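Local coordinates for protein orotidine 5'-phosphate decarboxylase (Methanocaldococcus jannaschii, PDB 4LUI) that probably catalyses the decarboxylation of orotidine 5'-monophosphate to uridine 5'-monophosphate, the last step of de novo UMP biosynthesis, as a TIM-barrel homodimer, at residues B[28-33]-B[213-218]; B[44-49]-B[219-224]. All coordinates share one frame; numbering follows the deposited sequence.

Contact 1 of 2, residues B[28-33]-B[213-218]; sequences LDVLDR and AIYQSQ
Tyr215, near the end of the short helix 212-215, lays its ring against the backbone turn formed by Leu28, Asp29 and Val30. Its CB meets Val30 CG1 first, at 4.1 Å. Farther out, Val30 CG1 lies 3.8 Å from Tyr215 CD1 in an oblique approach; the compact, beta-branched valine suits the root of the ring. CG of Tyr215 sits between the backbone N and the carbonyl carbon (chi1 67°), which brings the ring down with one face against the Asp29 peptide. Asp29 O stands over that face, offset toward the rim and 3.4 Å from Tyr215 CZ. Asp29 is the centre of an inverse gamma turn in the loop after strand 23-27, at the C-terminal end of the TIM barrel, where the active site of this fold lies; Asp29 itself is a predicted substrate-binding residue. At the phenol end, a water in the ring plane lies 2.7 Å from Tyr215 OH and donates to Asp29 OD2 at 2.7 Å, so the hydroxyl and carboxylate are joined indirectly. Beyond the ring, Gln216 OE1 accepts from Arg212 NE, a predicted substrate-binding arginine, while Arg35 NH2 of helix 33-43 reaches both Tyr215 O and Ser217 O.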
ATOM      1  N   LEU B  28       9.420   8.125  10.455  1.00 12.07           N
ATOM      2  CA  LEU B  28      10.773   7.582  10.505  1.00 13.70           C
ATOM      3  C   LEU B  28      11.131   7.007   9.149  1.00 17.23           C
ATOM      4  O   LEU B  28      11.265   5.797   8.982  1.00 16.01           O
ATOM      5  CB  LEU B  28      10.868   6.510  11.588  1.00 12.05           C
ATOM      6  CG  LEU B  28      12.258   5.920  11.847  1.00 16.01           C
ATOM      7  CD1 LEU B  28      13.249   7.018  12.179  1.00 23.42           C
ATOM      8  CD2 LEU B  28      12.183   4.905  12.968  1.00 19.38           C
ATOM      9  N   ASP B  29      11.290   7.891   8.174  1.00 12.82           N
ATOM     10  CA  ASP B  29      11.444   7.466   6.789  1.00 17.13           C
ATOM     11  C   ASP B  29      12.918   7.328   6.409  1.00 20.10           C
ATOM     12  O   ASP B  29      13.457   8.102   5.612  1.00 22.26           O
ATOM     13  CB  ASP B  29      10.709   8.435   5.871  1.00 13.82           C
ATOM     14  CG  ASP B  29       9.216   8.445   6.122  1.00 19.55           C
ATOM     15  OD1 ASP B  29       8.670   7.388   6.513  1.00 19.53           O
ATOM     16  OD2 ASP B  29       8.593   9.512   5.944  1.00 18.67           O
ATOM     17  N   VAL B  30      13.575   6.349   7.022  1.00 15.23           N
ATOM     18  CA  VAL B  30      14.933   5.980   6.647  1.00 13.75           C
ATOM     19  C   VAL B  30      14.875   4.559   6.090  1.00 13.04           C
ATOM     20  O   VAL B  30      13.890   3.860   6.282  1.00 19.45           O
ATOM     21  CB  VAL B  30      15.903   6.078   7.836  1.00 22.53           C
ATOM     22  CG1 VAL B  30      15.977   7.513   8.323  1.00 19.65           C
ATOM     23  CG2 VAL B  30      15.459   5.154   8.962  1.00 22.25           C
ATOM     24  N   LEU B  31      15.902   4.152   5.358  1.00 16.47           N
ATOM     25  CA  LEU B  31      15.905   2.825   4.752  1.00 17.60           C
ATOM     26  C   LEU B  31      16.676   1.815   5.578  1.00 18.89           C
ATOM     27  O   LEU B  31      16.400   0.618   5.528  1.00 24.56           O
ATOM     28  CB  LEU B  31      16.523   2.890   3.363  1.00 16.15           C
ATOM     29  CG  LEU B  31      15.824   3.762   2.322  1.00 20.38           C
ATOM     30  CD1 LEU B  31      16.644   3.765   1.049  1.00 26.47           C
ATOM     31  CD2 LEU B  31      14.419   3.250   2.044  1.00 22.35           C
ATOM     32  N   ASP B  32      17.651   2.304   6.330  1.00 18.57           N
ATOM     33  CA  ASP B  32      18.573   1.437   7.044  1.00 20.28           C
ATOM     34  C   ASP B  32      18.091   1.165   8.467  1.00 24.49           C
ATOM     35  O   ASP B  32      17.765   2.091   9.217  1.00 17.57           O
ATOM     36  CB  ASP B  32      19.953   2.079   7.061  1.00 22.35           C
ATOM     37  CG  ASP B  32      20.949   1.286   7.857  1.00 31.92           C
ATOM     38  OD1 ASP B  32      21.528   0.327   7.304  1.00 38.92           O
ATOM     39  OD2 ASP B  32      21.152   1.622   9.038  1.00 29.51           O
ATOM     40  N   ARG B  33      18.052  -0.108   8.848  1.00 29.21           N
ATOM     41  CA  ARG B  33      17.445  -0.458  10.127  1.00 31.97           C
ATOM     42  C   ARG B  33      18.288  -0.002  11.317  1.00 27.35           C
ATOM     43  O   ARG B  33      17.724   0.382  12.343  1.00 24.47           O
ATOM     44  CB  ARG B  33      17.099  -1.949  10.212  1.00 38.38           C
ATOM     45  CG  ARG B  33      18.280  -2.853  10.447  1.00 37.72           C
ATOM     46  CD  ARG B  33      17.862  -4.319  10.492  1.00 37.66           C
ATOM     47  NE  ARG B  33      17.070  -4.666  11.671  1.00 28.96           N
ATOM     48  CZ  ARG B  33      17.567  -4.785  12.898  1.00 34.74           C
ATOM     49  NH1 ARG B  33      18.854  -4.560  13.124  1.00 37.06           N
ATOM     50  NH2 ARG B  33      16.776  -5.121  13.906  1.00 39.82           N
ATOM     51  N   ALA B 213      13.243  16.692   9.072  1.00 15.42           N
ATOM     52  CA  ALA B 213      13.899  17.713   9.882  1.00 19.77           C
ATOM     53  C   ALA B 213      14.468  17.101  11.165  1.00 17.26           C
ATOM     54  O   ALA B 213      15.398  17.639  11.759  1.00 20.52           O
ATOM     55  CB  ALA B 213      12.934  18.862  10.192  1.00 19.72           C
ATOM     56  N   ILE B 214      13.912  15.963  11.570  1.00 16.24           N
ATOM     57  CA  ILE B 214      14.485  15.205  12.672  1.00 14.57           C
ATOM     58  C   ILE B 214      15.452  14.123  12.177  1.00 13.84           C
ATOM     59  O   ILE B 214      16.635  14.116  12.553  1.00 16.34           O
ATOM     60  CB  ILE B 214      13.377  14.575  13.545  1.00 16.09           C
ATOM     61  CG1 ILE B 214      12.555  15.675  14.231  1.00 15.60           C
ATOM     62  CG2 ILE B 214      13.985  13.611  14.568  1.00 16.49           C
ATOM     63  CD1 ILE B 214      11.316  15.140  14.959  1.00 16.20           C
ATOM     64  N   TYR B 215      14.969  13.220  11.327  1.00 17.03           N
ATOM     65  CA  TYR B 215      15.791  12.055  10.966  1.00 15.93           C
ATOM     66  C   TYR B 215      17.032  12.345  10.119  1.00 18.61           C
ATOM     67  O   TYR B 215      17.945  11.522  10.076  1.00 18.28           O
ATOM     68  CB  TYR B 215      14.959  10.894  10.376  1.00 15.88           C
ATOM     69  CG  TYR B 215      14.295  11.099   9.021  1.00 16.50           C
ATOM     70  CD1 TYR B 215      15.047  11.218   7.852  1.00 18.49           C
ATOM     71  CD2 TYR B 215      12.906  11.100   8.905  1.00 14.09           C
ATOM     72  CE1 TYR B 215      14.431  11.378   6.613  1.00 15.90           C
ATOM     73  CE2 TYR B 215      12.283  11.251   7.667  1.00 15.64           C
ATOM     74  CZ  TYR B 215      13.049  11.393   6.530  1.00 15.98           C
ATOM     75  OH  TYR B 215      12.454  11.545   5.296  1.00 18.24           O
ATOM     76  N   GLN B 216      17.077  13.493   9.447  1.00 15.95           N
ATOM     77  CA  GLN B 216      18.277  13.851   8.677  1.00 15.77           C
ATOM     78  C   GLN B 216      19.362  14.569   9.495  1.00 18.28           C
ATOM     79  O   GLN B 216      20.430  14.884   8.978  1.00 21.16           O
ATOM     80  CB  GLN B 216      17.900  14.691   7.454  1.00 17.42           C
ATOM     81  CG  GLN B 216      17.140  13.906   6.405  1.00 18.68           C
ATOM     82  CD  GLN B 216      16.744  14.746   5.206  1.00 22.92           C
ATOM     83  OE1 GLN B 216      16.662  15.980   5.278  1.00 24.34           O
ATOM     84  NE2 GLN B 216      16.500  14.078   4.085  1.00 21.38           N
ATOM     85  N   SER B 217      19.074  14.831  10.767  1.00 19.32           N
ATOM     86  CA  SER B 217      20.029  15.491  11.660  1.00 20.06           C
ATOM     87  C   SER B 217      21.021  14.496  12.253  1.00 19.27           C
ATOM     88  O   SER B 217      20.700  13.314  12.413  1.00 22.95           O
ATOM     89  CB  SER B 217      19.266  16.183  12.804  1.00 24.01           C
ATOM     90  OG  SER B 217      20.159  16.782  13.744  1.00 24.47           O
ATOM     91  N   GLN B 218      22.223  14.972  12.582  1.00 25.72           N
ATOM     92  CA  GLN B 218      23.168  14.172  13.359  1.00 29.93           C
ATOM     93  C   GLN B 218      22.802  14.180  14.840  1.00 30.32           C
ATOM     94  O   GLN B 218      23.323  13.381  15.628  1.00 29.83           O
ATOM     95  CB  GLN B 218      24.605  14.662  13.161  1.00 31.76           C
ATOM     96  CG  GLN B 218      25.154  14.386  11.769  1.00 38.02           C
ATOM     97  CD  GLN B 218      24.969  12.936  11.355  1.00 36.89           C
ATOM     98  OE1 GLN B 218      25.546  12.025  11.958  1.00 39.04           O
ATOM     99  NE2 GLN B 218      24.157  12.714  10.331  1.00 35.64           N
TER
HETATM  100  O   HOH W   1       9.814  11.723   5.034  1.00 23.15           O

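Contact 2 of 2, residues B[44-49]-B[219-224]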
ATOM      1  N   LYS B  44      13.178   9.073  21.783  1.00 22.60           N
ATOM      2  CA  LYS B  44      12.050   8.438  22.478  1.00 21.40           C
ATOM      3  C   LYS B  44      11.409   9.282  23.589  1.00 22.40           C
ATOM      4  O   LYS B  44      10.222   9.140  23.869  1.00 29.05           O
ATOM      5  CB  LYS B  44      12.460   7.069  23.027  1.00 26.61           C
ATOM      6  CG  LYS B  44      13.609   7.134  24.009  1.00 26.75           C
ATOM      7  CD  LYS B  44      14.032   5.757  24.502  1.00 32.05           C
ATOM      8  CE  LYS B  44      15.109   5.883  25.568  1.00 42.85           C
ATOM      9  NZ  LYS B  44      15.518   4.565  26.129  1.00 50.95           N
ATOM     10  N   ASP B  45      12.183  10.164  24.212  1.00 23.73           N
ATOM     11  CA  ASP B  45      11.660  10.968  25.314  1.00 26.77           C
ATOM     12  C   ASP B  45      10.881  12.204  24.853  1.00 27.03           C
ATOM     13  O   ASP B  45      10.264  12.894  25.667  1.00 28.33           O
ATOM     14  CB  ASP B  45      12.792  11.403  26.255  1.00 28.10           C
ATOM     15  CG  ASP B  45      13.429  10.239  26.988  1.00 31.84           C
ATOM     16  OD1 ASP B  45      12.735   9.237  27.255  1.00 33.07           O
ATOM     17  OD2 ASP B  45      14.632  10.336  27.312  1.00 40.41           O
ATOM     18  N   TYR B  46      10.914  12.495  23.558  1.00 18.06           N
ATOM     19  CA  TYR B  46      10.264  13.699  23.043  1.00 17.85           C
ATOM     20  C   TYR B  46       9.133  13.428  22.063  1.00 22.82           C
ATOM     21  O   TYR B  46       8.256  14.268  21.875  1.00 28.66           O
ATOM     22  CB  TYR B  46      11.293  14.614  22.388  1.00 20.37           C
ATOM     23  CG  TYR B  46      12.247  15.179  23.394  1.00 22.43           C
ATOM     24  CD1 TYR B  46      11.844  16.183  24.260  1.00 22.81           C
ATOM     25  CD2 TYR B  46      13.537  14.689  23.505  1.00 26.23           C
ATOM     26  CE1 TYR B  46      12.718  16.700  25.202  1.00 24.27           C
ATOM     27  CE2 TYR B  46      14.414  15.198  24.440  1.00 31.02           C
ATOM     28  CZ  TYR B  46      13.999  16.202  25.285  1.00 28.93           C
ATOM     29  OH  TYR B  46      14.876  16.710  26.214  1.00 37.12           O
ATOM     30  N   VAL B  47       9.152  12.264  21.428  1.00 20.33           N
ATOM     31  CA  VAL B  47       8.098  11.927  20.484  1.00 17.66           C
ATOM     32  C   VAL B  47       7.028  11.109  21.179  1.00 20.22           C
ATOM     33  O   VAL B  47       7.306  10.405  22.149  1.00 22.52           O
ATOM     34  CB  VAL B  47       8.640  11.155  19.250  1.00 18.65           C
ATOM     35  CG1 VAL B  47       9.741  11.954  18.583  1.00 20.25           C
ATOM     36  CG2 VAL B  47       9.151   9.770  19.658  1.00 21.20           C
ATOM     37  N   ASP B  48       5.797  11.216  20.689  1.00 15.95           N
ATOM     38  CA  ASP B  48       4.686  10.487  21.286  1.00 15.07           C
ATOM     39  C   ASP B  48       4.347   9.254  20.459  1.00 14.80           C
ATOM     40  O   ASP B  48       3.747   8.304  20.966  1.00 18.72           O
ATOM     41  CB  ASP B  48       3.459  11.391  21.402  1.00 17.31           C
ATOM     42  CG  ASP B  48       3.714  12.569  22.304  1.00 21.71           C
ATOM     43  OD1 ASP B  48       3.891  12.346  23.524  1.00 24.03           O
ATOM     44  OD2 ASP B  48       3.764  13.710  21.802  1.00 19.63           O
ATOM     45  N   ALA B  49       4.737   9.276  19.190  1.00 15.55           N
ATOM     46  CA  ALA B  49       4.456   8.163  18.285  1.00 15.45           C
ATOM     47  C   ALA B  49       5.520   8.063  17.208  1.00 14.22           C
ATOM     48  O   ALA B  49       6.172   9.050  16.876  1.00 14.85           O
ATOM     49  CB  ALA B  49       3.074   8.320  17.639  1.00 17.23           C
ATOM     50  N   ASN B 219      21.890  15.074  15.214  1.00 26.09           N
ATOM     51  CA  ASN B 219      21.437  15.163  16.593  1.00 25.53           C
ATOM     52  C   ASN B 219      19.920  15.150  16.654  1.00 23.64           C
ATOM     53  O   ASN B 219      19.286  16.150  16.986  1.00 22.46           O
ATOM     54  CB  ASN B 219      22.028  16.395  17.280  1.00 30.38           C
ATOM     55  CG  ASN B 219      23.545  16.383  17.268  1.00 35.59           C
ATOM     56  OD1 ASN B 219      24.179  17.157  16.547  1.00 40.36           O
ATOM     57  ND2 ASN B 219      24.139  15.490  18.057  1.00 31.19           N
ATOM     58  N   PRO B 220      19.337  13.999  16.312  1.00 19.26           N
ATOM     59  CA  PRO B 220      17.877  13.923  16.253  1.00 16.33           C
ATOM     60  C   PRO B 220      17.219  14.223  17.601  1.00 17.86           C
ATOM     61  O   PRO B 220      16.083  14.704  17.580  1.00 18.18           O
ATOM     62  CB  PRO B 220      17.606  12.474  15.829  1.00 24.53           C
ATOM     63  CG  PRO B 220      18.903  11.964  15.304  1.00 29.87           C
ATOM     64  CD  PRO B 220      19.980  12.714  15.997  1.00 25.16           C
ATOM     65  N   LYS B 221      17.887  13.951  18.725  1.00 20.33           N
ATOM     66  CA  LYS B 221      17.294  14.224  20.043  1.00 19.20           C
ATOM     67  C   LYS B 221      16.966  15.705  20.195  1.00 19.92           C
ATOM     68  O   LYS B 221      15.844  16.061  20.573  1.00 21.58           O
ATOM     69  CB  LYS B 221      18.198  13.758  21.193  1.00 20.18           C
ATOM     70  CG  LYS B 221      17.594  13.963  22.585  1.00 19.81           C
ATOM     71  CD  LYS B 221      18.563  13.569  23.695  1.00 24.64           C
ATOM     72  CE  LYS B 221      18.784  12.066  23.705  1.00 33.03           C
ATOM     73  NZ  LYS B 221      19.881  11.667  24.633  1.00 44.11           N
ATOM     74  N   GLU B 222      17.937  16.562  19.885  1.00 21.56           N
ATOM     75  CA  GLU B 222      17.752  18.011  19.979  1.00 21.66           C
ATOM     76  C   GLU B 222      16.660  18.517  19.038  1.00 19.76           C
ATOM     77  O   GLU B 222      15.931  19.454  19.375  1.00 21.47           O
ATOM     78  CB  GLU B 222      19.051  18.746  19.649  1.00 25.90           C
ATOM     79  CG  GLU B 222      20.222  18.414  20.547  1.00 35.45           C
ATOM     80  CD  GLU B 222      21.519  19.001  20.021  1.00 53.40           C
ATOM     81  OE1 GLU B 222      22.601  18.529  20.433  1.00 58.96           O
ATOM     82  OE2 GLU B 222      21.451  19.933  19.190  1.00 53.88           O
ATOM     83  N   GLU B 223      16.582  17.931  17.845  1.00 19.42           N
ATOM     84  CA  GLU B 223      15.537  18.307  16.896  1.00 18.02           C
ATOM     85  C   GLU B 223      14.163  17.902  17.415  1.00 17.44           C
ATOM     86  O   GLU B 223      13.219  18.689  17.352  1.00 17.62           O
ATOM     87  CB  GLU B 223      15.793  17.699  15.510  1.00 18.57           C
ATOM     88  CG  GLU B 223      17.135  18.085  14.928  1.00 22.02           C
ATOM     89  CD  GLU B 223      17.404  19.576  15.016  1.00 34.14           C
ATOM     90  OE1 GLU B 223      16.532  20.371  14.612  1.00 34.57           O
ATOM     91  OE2 GLU B 223      18.494  19.952  15.492  1.00 50.40           O
ATOM     92  N   ALA B 224      14.044  16.682  17.933  1.00 17.04           N
ATOM     93  CA  ALA B 224      12.758  16.217  18.454  1.00 16.98           C
ATOM     94  C   ALA B 224      12.334  17.104  19.621  1.00 18.97           C
ATOM     95  O   ALA B 224      11.164  17.484  19.729  1.00 17.64           O
ATOM     96  CB  ALA B 224      12.845  14.757  18.886  1.00 18.76           C
TER
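The Tyr46 ring meets Lys221 at its edge: CG of the lysine lies near the ring plane, 3.9 Å from Tyr46 CE2. The same side of helix 220-230 also brings Ala224 C to the ring, obliquely. In this TIM barrel the contact packs the loop between helix 33-43 and strand 49-53 against the first turn of the helix that follows the last barrel strand. Lys221 and Ala224 are three residues apart and so lie on one side of the helix. The two residues divide the work by length: the lysine offers the CG methylene of its stem to the aromatic rim, whereas alanine is short enough for the loop to come close to the helix. Tyr46 CB rests 3.8 Å from Ala224 CB, and Val47 CG1 touches that same methyl, Ala224 CB, from 4.2 Å. CG of Tyr46 is anti to the carbonyl carbon (chi1 -67°), which swings the ring across the start of the helix, its CD2-CE2 edge turned to Lys221. Asp45 OD2 and Lys221 NZ are 6.0 Å apart, so their opposite charges could attract only weakly. Val43 of helix 33-43 also packs on Ala224, helping to bury this alanine. Two polar bonds border the apolar patch: Asp48 OD2 forms a salt bridge with Lys228 NZ farther along the helix, and the backbone N of Lys221 donates to Asp42 OD2.

Both contacts are partly buried, and each joins the region around helix 33-43 to the chain's C-terminal part, where the first and last strands close the barrel. Contact 1 uses the loop before that helix, at the C-terminal end of the barrel beside predicted substrate-binding residues; contact 2 uses the loop after it, at the opposite barrel end. Chemistry follows place: a backbone carbonyl over an aromatic face and a bridging water in contact 1, apolar packing of an aromatic edge and methyl groups on a helix side in contact 2. Their centres are 12 Å apart, and they touch where Ile214 CD1 packs on Ala224 CA at 3.9 Å.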